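Local coordinates for oligogalacturonate lyase (Yersinia enterocolitica subsp. enterocolitica, PDB 3PE7), which cleaves oligogalacturonates by beta-elimination in the cytoplasm, probably with the aid of a manganese ion bound in its seven-bladed beta-propeller, at residues A94-Y97 and N103-R106; V253-L258 and P262-Y267; S286-N291 and S295-D300. One frame throughout, in Å; residues are numbered along the deposited sequence.

Interaction 1 of 3, residues A94-Y97 and N103-R106; sequences ALFY and NLMR
Phe96 and Arg106 face each other as a non-hydrogen-bonded pair of antiparallel strands, and the arginine's aliphatic part lies over the phenyl ring, with Arg106 CG 4.0 Å from the Phe96 ring centroid. Arginine suits the place because its methylenes can lie against a ring, CG over the face, before the charged end begins. With CG anti to the backbone N (chi1 -175°) and the chain extended to NE, the guanidinium is carried on to Ala94, whose small CB rests against one of its faces, 3.6 Å from Arg106 NH2. This partly exposed end is the looser side. The tight side is the hydrogen-bonded pair Tyr97 and Met105: Met105 N donates to Tyr97 O at 2.8 Å and Tyr97 N to Met105 O at 3.1 Å. Here Met105, flexible and unbranched, runs alongside the tyrosine with CG over one ring face, while Tyr97 CE1 meets Met105 CB at 3.5 Å. The tyrosine hydroxyl is hydrogen-bonded to Glu114. Leu104 CD1 closes on the edge of the Phe96 ring, at CD2. The hairpin forms the middle of a four-stranded propeller blade, with strand 87-88 alongside residues 94-97 and strand 114-119 alongside residues 103-106.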
# COMPACT_ATOMS: atom_id res chain seq x y z
N ALA A 94 -11.60 11.35 -9.31
CA ALA A 94 -11.77 11.55 -7.87
C ALA A 94 -10.60 11.03 -7.05
O ALA A 94 -9.91 10.10 -7.45
CB ALA A 94 -13.07 10.92 -7.38
N LEU A 95 -10.40 11.65 -5.89
CA LEU A 95 -9.51 11.12 -4.86
C LEU A 95 -10.35 10.71 -3.65
O LEU A 95 -11.22 11.46 -3.23
CB LEU A 95 -8.50 12.18 -4.43
CG LEU A 95 -7.82 12.05 -3.06
CD1 LEU A 95 -6.83 10.87 -3.03
CD2 LEU A 95 -7.12 13.37 -2.74
N PHE A 96 -10.09 9.52 -3.12
CA PHE A 96 -10.67 9.09 -1.84
C PHE A 96 -9.57 9.03 -0.79
O PHE A 96 -8.48 8.51 -1.05
CB PHE A 96 -11.32 7.71 -1.95
CG PHE A 96 -12.56 7.71 -2.80
CD1 PHE A 96 -12.47 7.51 -4.18
CD2 PHE A 96 -13.82 7.90 -2.23
CE1 PHE A 96 -13.64 7.50 -4.98
CE2 PHE A 96 -14.99 7.88 -3.01
CZ PHE A 96 -14.89 7.69 -4.39
N TYR A 97 -9.85 9.56 0.40
CA TYR A 97 -8.86 9.53 1.48
C TYR A 97 -9.58 9.73 2.82
O TYR A 97 -10.75 10.11 2.85
CB TYR A 97 -7.79 10.62 1.28
CG TYR A 97 -8.27 12.01 1.67
CD1 TYR A 97 -9.13 12.74 0.84
CD2 TYR A 97 -7.86 12.60 2.87
CE1 TYR A 97 -9.56 14.02 1.19
CE2 TYR A 97 -8.30 13.89 3.22
CZ TYR A 97 -9.15 14.58 2.39
OH TYR A 97 -9.60 15.84 2.73
N ASN A 103 -13.29 10.42 8.86
CA ASN A 103 -14.11 10.87 7.74
C ASN A 103 -13.56 10.39 6.41
O ASN A 103 -12.50 10.86 5.99
CB ASN A 103 -14.17 12.40 7.71
CG ASN A 103 -14.85 12.99 8.94
OD1 ASN A 103 -15.85 12.45 9.41
ND2 ASN A 103 -14.30 14.08 9.47
N LEU A 104 -14.27 9.44 5.79
CA LEU A 104 -13.88 8.99 4.45
C LEU A 104 -14.39 10.03 3.45
O LEU A 104 -15.60 10.25 3.33
CB LEU A 104 -14.44 7.59 4.17
CG LEU A 104 -13.92 6.83 2.92
CD1 LEU A 104 -14.39 7.45 1.59
CD2 LEU A 104 -12.40 6.65 2.91
N MET A 105 -13.45 10.68 2.75
CA MET A 105 -13.74 11.81 1.89
C MET A 105 -13.61 11.42 0.42
O MET A 105 -12.79 10.57 0.09
CB MET A 105 -12.75 12.96 2.14
CG MET A 105 -12.58 13.38 3.59
SD MET A 105 -14.12 14.03 4.29
CE MET A 105 -14.40 15.43 3.22
N ARG A 106 -14.40 12.08 -0.42
CA ARG A 106 -14.25 12.04 -1.87
C ARG A 106 -13.96 13.44 -2.37
O ARG A 106 -14.71 14.40 -2.09
CB ARG A 106 -15.51 11.49 -2.56
CG ARG A 106 -15.37 11.30 -4.09
CD ARG A 106 -16.73 10.99 -4.73
NE ARG A 106 -16.63 10.82 -6.18
CZ ARG A 106 -16.64 11.80 -7.08
NH1 ARG A 106 -16.76 13.08 -6.71
NH2 ARG A 106 -16.53 11.51 -8.37

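Interaction 2 of 3, residues V253-L258 and P262-Y267; sequences VYVSYL and PDRFIY
Tyr257 takes a chi1 of 59°, its CG between the backbone N and the carbonyl carbon, and Arg264 bends at chi2 (70°); together these turns lay the arginine's guanidinium flat on the tyrosine ring. The two planes are only 2° apart, and Arg264 CZ sits 3.9 Å from the Tyr257 ring centroid, almost straight above it, which makes a cation-pi stack. Arg264 NH2 also donates to Pro262 O at 3.1 Å, from above the carbonyl plane, which limits how the group can turn. An arginine fits this partly exposed end of the hairpin well, since its flat cation can lie on a ring while its N-H groups stay available, as NH2 does for Pro262 O. Its CG meanwhile packs on Val255 CG1.

Beyond this stack the strands pair as an antiparallel hairpin, the two middle strands of a four-stranded propeller blade, flanked by strands 238-245 and 276-285. Ser256 and Phe265 exchange backbone hydrogen bonds, as do Tyr254 and Tyr267, and where the strands part a water lies between Leu258 N, from which it accepts, and Asp263 O.

On the face that carries Tyr254, Ser256, Phe265 and Tyr267, the Tyr254 ring reaches across so that Tyr267 CB lies over it, 3.3 Å from Tyr254 CZ. The two tyrosine rings are nearly parallel yet slid so far that they barely overlap. Ser256, small enough to sit beside an aromatic, brings its CB to 3.5 Å from Tyr267 CD2. The polar ends of this face are held from outside: Tyr254 OH by Asn276 and Lys232, Ser256 OG by Glu238. On the other face, beyond the Tyr257-Arg264 stack, the side chains are aliphatic, and Val253 CG1 meets Ile266 CG2 at 3.7 Å.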
# COMPACT_ATOMS: atom_id res chain seq x y z
N VAL A 253 -0.95 -13.23 -3.68
CA VAL A 253 0.50 -13.47 -3.61
C VAL A 253 0.96 -13.10 -2.20
O VAL A 253 0.40 -12.20 -1.59
CB VAL A 253 1.25 -12.65 -4.69
CG1 VAL A 253 2.79 -12.70 -4.53
CG2 VAL A 253 0.85 -13.14 -6.09
N TYR A 254 1.95 -13.81 -1.70
CA TYR A 254 2.48 -13.53 -0.36
C TYR A 254 3.90 -14.06 -0.23
O TYR A 254 4.41 -14.75 -1.11
CB TYR A 254 1.57 -14.14 0.73
CG TYR A 254 1.48 -15.65 0.69
CD1 TYR A 254 0.55 -16.29 -0.15
CD2 TYR A 254 2.33 -16.44 1.48
CE1 TYR A 254 0.48 -17.70 -0.19
CE2 TYR A 254 2.25 -17.83 1.45
CZ TYR A 254 1.33 -18.45 0.62
OH TYR A 254 1.29 -19.84 0.59
N VAL A 255 4.52 -13.73 0.90
CA VAL A 255 5.88 -14.13 1.18
C VAL A 255 5.87 -15.14 2.34
O VAL A 255 5.14 -14.94 3.33
CB VAL A 255 6.75 -12.92 1.52
CG1 VAL A 255 8.14 -13.35 2.02
CG2 VAL A 255 6.91 -12.05 0.30
N SER A 256 6.65 -16.20 2.19
CA SER A 256 6.71 -17.26 3.19
C SER A 256 8.15 -17.47 3.67
O SER A 256 9.10 -17.44 2.88
CB SER A 256 6.17 -18.56 2.60
OG SER A 256 6.35 -19.65 3.50
N TYR A 257 8.32 -17.73 4.95
CA TYR A 257 9.63 -18.16 5.44
C TYR A 257 9.47 -19.05 6.67
O TYR A 257 8.40 -19.09 7.27
CB TYR A 257 10.54 -16.96 5.72
CG TYR A 257 10.01 -15.95 6.73
CD1 TYR A 257 10.37 -16.03 8.08
CD2 TYR A 257 9.18 -14.89 6.32
CE1 TYR A 257 9.89 -15.08 9.00
CE2 TYR A 257 8.70 -13.95 7.24
CZ TYR A 257 9.07 -14.05 8.57
OH TYR A 257 8.60 -13.11 9.48
N LEU A 258 10.54 -19.76 7.02
CA LEU A 258 10.51 -20.74 8.10
C LEU A 258 11.51 -20.36 9.17
O LEU A 258 12.60 -19.88 8.86
CB LEU A 258 10.87 -22.13 7.57
CG LEU A 258 9.95 -22.79 6.55
CD1 LEU A 258 10.63 -24.06 5.99
CD2 LEU A 258 8.60 -23.10 7.19
N PRO A 262 17.06 -18.07 6.85
CA PRO A 262 16.81 -16.68 6.48
C PRO A 262 16.08 -16.54 5.13
O PRO A 262 15.61 -15.45 4.78
CB PRO A 262 18.21 -16.09 6.39
CG PRO A 262 19.06 -17.24 5.92
CD PRO A 262 18.44 -18.49 6.47
N ASP A 263 15.98 -17.65 4.40
CA ASP A 263 15.48 -17.64 3.02
C ASP A 263 14.01 -17.28 2.96
O ASP A 263 13.21 -17.77 3.76
CB ASP A 263 15.73 -18.98 2.33
CG ASP A 263 17.20 -19.26 2.10
OD1 ASP A 263 18.00 -18.28 2.09
OD2 ASP A 263 17.54 -20.44 1.91
N ARG A 264 13.67 -16.41 2.02
CA ARG A 264 12.30 -15.99 1.79
C ARG A 264 11.84 -16.50 0.45
O ARG A 264 12.65 -16.61 -0.48
CB ARG A 264 12.23 -14.45 1.77
CG ARG A 264 11.75 -13.80 3.06
CD ARG A 264 12.74 -13.92 4.18
NE ARG A 264 12.37 -13.04 5.30
CZ ARG A 264 12.81 -13.20 6.55
NH1 ARG A 264 12.43 -12.36 7.51
NH2 ARG A 264 13.63 -14.20 6.85
N PHE A 265 10.54 -16.78 0.33
CA PHE A 265 9.95 -17.32 -0.90
C PHE A 265 8.65 -16.61 -1.26
O PHE A 265 7.84 -16.32 -0.39
CB PHE A 265 9.70 -18.83 -0.75
CG PHE A 265 10.95 -19.63 -0.58
CD1 PHE A 265 11.62 -20.12 -1.69
CD2 PHE A 265 11.48 -19.87 0.69
CE1 PHE A 265 12.82 -20.84 -1.54
CE2 PHE A 265 12.66 -20.60 0.84
CZ PHE A 265 13.32 -21.07 -0.27
N ILE A 266 8.49 -16.32 -2.55
CA ILE A 266 7.20 -15.82 -3.07
C ILE A 266 6.28 -17.00 -3.38
O ILE A 266 6.71 -17.96 -4.06
CB ILE A 266 7.37 -14.95 -4.35
CG1 ILE A 266 8.35 -13.79 -4.11
CG2 ILE A 266 6.03 -14.45 -4.84
CD1 ILE A 266 8.72 -13.03 -5.39
N TYR A 267 5.05 -16.92 -2.89
CA TYR A 267 4.03 -17.95 -3.10
C TYR A 267 2.81 -17.32 -3.74
O TYR A 267 2.59 -16.11 -3.64
CB TYR A 267 3.59 -18.54 -1.75
CG TYR A 267 4.40 -19.72 -1.27
CD1 TYR A 267 3.89 -21.01 -1.31
CD2 TYR A 267 5.69 -19.54 -0.77
CE1 TYR A 267 4.64 -22.11 -0.85
CE2 TYR A 267 6.44 -20.63 -0.31
CZ TYR A 267 5.90 -21.90 -0.36
OH TYR A 267 6.66 -22.97 0.08
O HOH W 1 13.07 -19.55 5.67

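Interaction 3 of 3, residues S286-N291 and S295-D300. With MN (manganese (II) ion), chain B.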
# COMPACT_ATOMS: atom_id res chain seq x y z
N SER A 286 10.96 -5.68 2.32
CA SER A 286 10.00 -5.18 3.31
C SER A 286 8.58 -5.15 2.78
O SER A 286 7.64 -5.08 3.55
CB SER A 286 10.44 -3.78 3.77
OG SER A 286 11.60 -3.91 4.61
N HIS A 287 8.45 -5.18 1.45
CA HIS A 287 7.17 -5.15 0.75
C HIS A 287 7.31 -5.93 -0.55
O HIS A 287 8.43 -6.23 -0.99
CB HIS A 287 6.76 -3.71 0.44
CG HIS A 287 6.81 -2.81 1.63
ND1 HIS A 287 7.94 -2.09 1.97
CD2 HIS A 287 5.89 -2.54 2.58
CE1 HIS A 287 7.70 -1.40 3.07
NE2 HIS A 287 6.47 -1.66 3.46
N LEU A 288 6.17 -6.30 -1.12
CA LEU A 288 6.13 -6.93 -2.44
C LEU A 288 4.93 -6.41 -3.22
O LEU A 288 3.84 -6.20 -2.66
CB LEU A 288 6.06 -8.45 -2.29
CG LEU A 288 6.26 -9.31 -3.54
CD1 LEU A 288 7.65 -9.07 -4.19
CD2 LEU A 288 6.09 -10.78 -3.17
N MET A 289 5.12 -6.18 -4.52
CA MET A 289 4.04 -5.72 -5.38
C MET A 289 4.25 -6.25 -6.80
O MET A 289 5.39 -6.55 -7.19
CB MET A 289 3.98 -4.18 -5.37
CG MET A 289 2.79 -3.55 -6.07
SD MET A 289 1.21 -4.37 -5.73
CE MET A 289 0.14 -3.47 -6.85
N SER A 290 3.16 -6.38 -7.55
CA SER A 290 3.27 -6.83 -8.95
C SER A 290 2.72 -5.81 -9.95
O SER A 290 2.09 -4.82 -9.57
CB SER A 290 2.53 -8.17 -9.12
OG SER A 290 1.12 -7.98 -9.17
N ASN A 291 3.00 -6.06 -11.23
CA ASN A 291 2.31 -5.37 -12.32
C ASN A 291 0.93 -6.01 -12.50
O ASN A 291 0.53 -6.87 -11.71
CB ASN A 291 3.14 -5.42 -13.61
CG ASN A 291 3.29 -6.82 -14.18
OD1 ASN A 291 2.99 -7.82 -13.54
ND2 ASN A 291 3.78 -6.90 -15.43
N SER A 295 3.13 -10.84 -14.00
CA SER A 295 4.31 -11.30 -14.75
C SER A 295 5.61 -10.65 -14.27
O SER A 295 6.70 -11.15 -14.54
CB SER A 295 4.12 -11.04 -16.25
OG SER A 295 3.86 -9.67 -16.52
N LEU A 296 5.49 -9.51 -13.59
CA LEU A 296 6.64 -8.85 -12.95
C LEU A 296 6.31 -8.52 -11.51
O LEU A 296 5.17 -8.16 -11.22
CB LEU A 296 7.00 -7.54 -13.67
CG LEU A 296 7.49 -7.59 -15.13
CD1 LEU A 296 7.58 -6.18 -15.67
CD2 LEU A 296 8.83 -8.32 -15.21
N MET A 297 7.29 -8.66 -10.63
CA MET A 297 7.13 -8.22 -9.24
C MET A 297 8.30 -7.36 -8.82
O MET A 297 9.37 -7.41 -9.42
CB MET A 297 6.94 -9.40 -8.29
CG MET A 297 5.68 -10.24 -8.60
SD MET A 297 5.28 -11.44 -7.31
CE MET A 297 4.00 -12.35 -8.18
N VAL A 298 8.07 -6.54 -7.80
CA VAL A 298 9.12 -5.66 -7.31
C VAL A 298 9.13 -5.66 -5.79
O VAL A 298 8.07 -5.69 -5.15
CB VAL A 298 8.96 -4.22 -7.90
CG1 VAL A 298 7.64 -3.55 -7.45
CG2 VAL A 298 10.16 -3.34 -7.51
N GLY A 299 10.34 -5.64 -5.21
CA GLY A 299 10.46 -5.61 -3.75
C GLY A 299 11.61 -4.71 -3.31
O GLY A 299 12.54 -4.46 -4.06
N ASP A 300 11.51 -4.21 -2.08
CA ASP A 300 12.51 -3.29 -1.54
C ASP A 300 13.38 -3.97 -0.51
O ASP A 300 12.88 -4.39 0.55
CB ASP A 300 11.88 -1.98 -0.99
CG ASP A 300 10.60 -2.20 -0.15
OD1 ASP A 300 10.12 -1.18 0.41
OD2 ASP A 300 10.05 -3.31 -0.07
MN MN B . 5.45 -0.15 4.59
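Ser286-Asn291 and Ser295-Asp300 run antiparallel, their strand axes approaching to 4.6 Å at an angle of 159°. Met289 and Val298 form a hydrogen-bonded pair, in which Val298 N donates to Met289 O at 2.7 Å. Further along, Asn291 N donates to Leu296 O, and at the other end Ser286 N reaches Asp300 O.

Near the turn, the Asn291 side chain takes the place of a backbone partner. Its OD1 accepts from Leu296 N at 3.0 Å, the donor standing above the carbonyl plane, while ND2 donates to Ser295 OG in the amide plane; it is also hydrogen-bonded to Asp362. Asparagine suits the spot because one flat group offers both an acceptor and a donor. Toward the middle, Ser290 and Met297 approach closely, the small serine CB leaving room for the methionine's CG at 3.8 Å.

At the far end His287 and Asp300 meet. A chi1 of 44° tucks the Asp300 carboxylate back over its own backbone, to the edge of the imidazole, where OD1 accepts from His287 ND1 at 2.8 Å through its syn lone pair; the bonds from His287 ND1 and N to OD2 are weak. Holding ND1 as a donor leaves His287 NE2 for manganese, at 2.1 Å. Gripped at ND1 by the carboxylate and at NE2 by the metal, the ring has little freedom to rotate. Gln350, His353 and His355 bind the same ion, so the pair is a second-shell aspartate orienting a metal-binding histidine in the manganese site of this seven-bladed beta-propeller.

In the fold
Interactions 2 and 3 belong to consecutive blades and touch through apolar side chains, their centres about 13 Å apart. Val255 CG2 and Ile266 CG1 lie 3.8 Å and 3.9 Å from Leu288 CD2, while Met297 CE comes to 3.9 Å from Val253 CG2, so the hairpin of 253-267 packs directly against the one carrying the manganese ligand. The ion is about 13 Å from the side chain of Val255, so interaction 2 lies outside the metal's first shell. Interaction 1 lies on the opposite side of the chain's centre, with its nearest atoms about 16 Å from interaction 3 and 23 Å from interaction 2; its Tyr97 side chain is about 12 Å from that of calcium-binding Asp57.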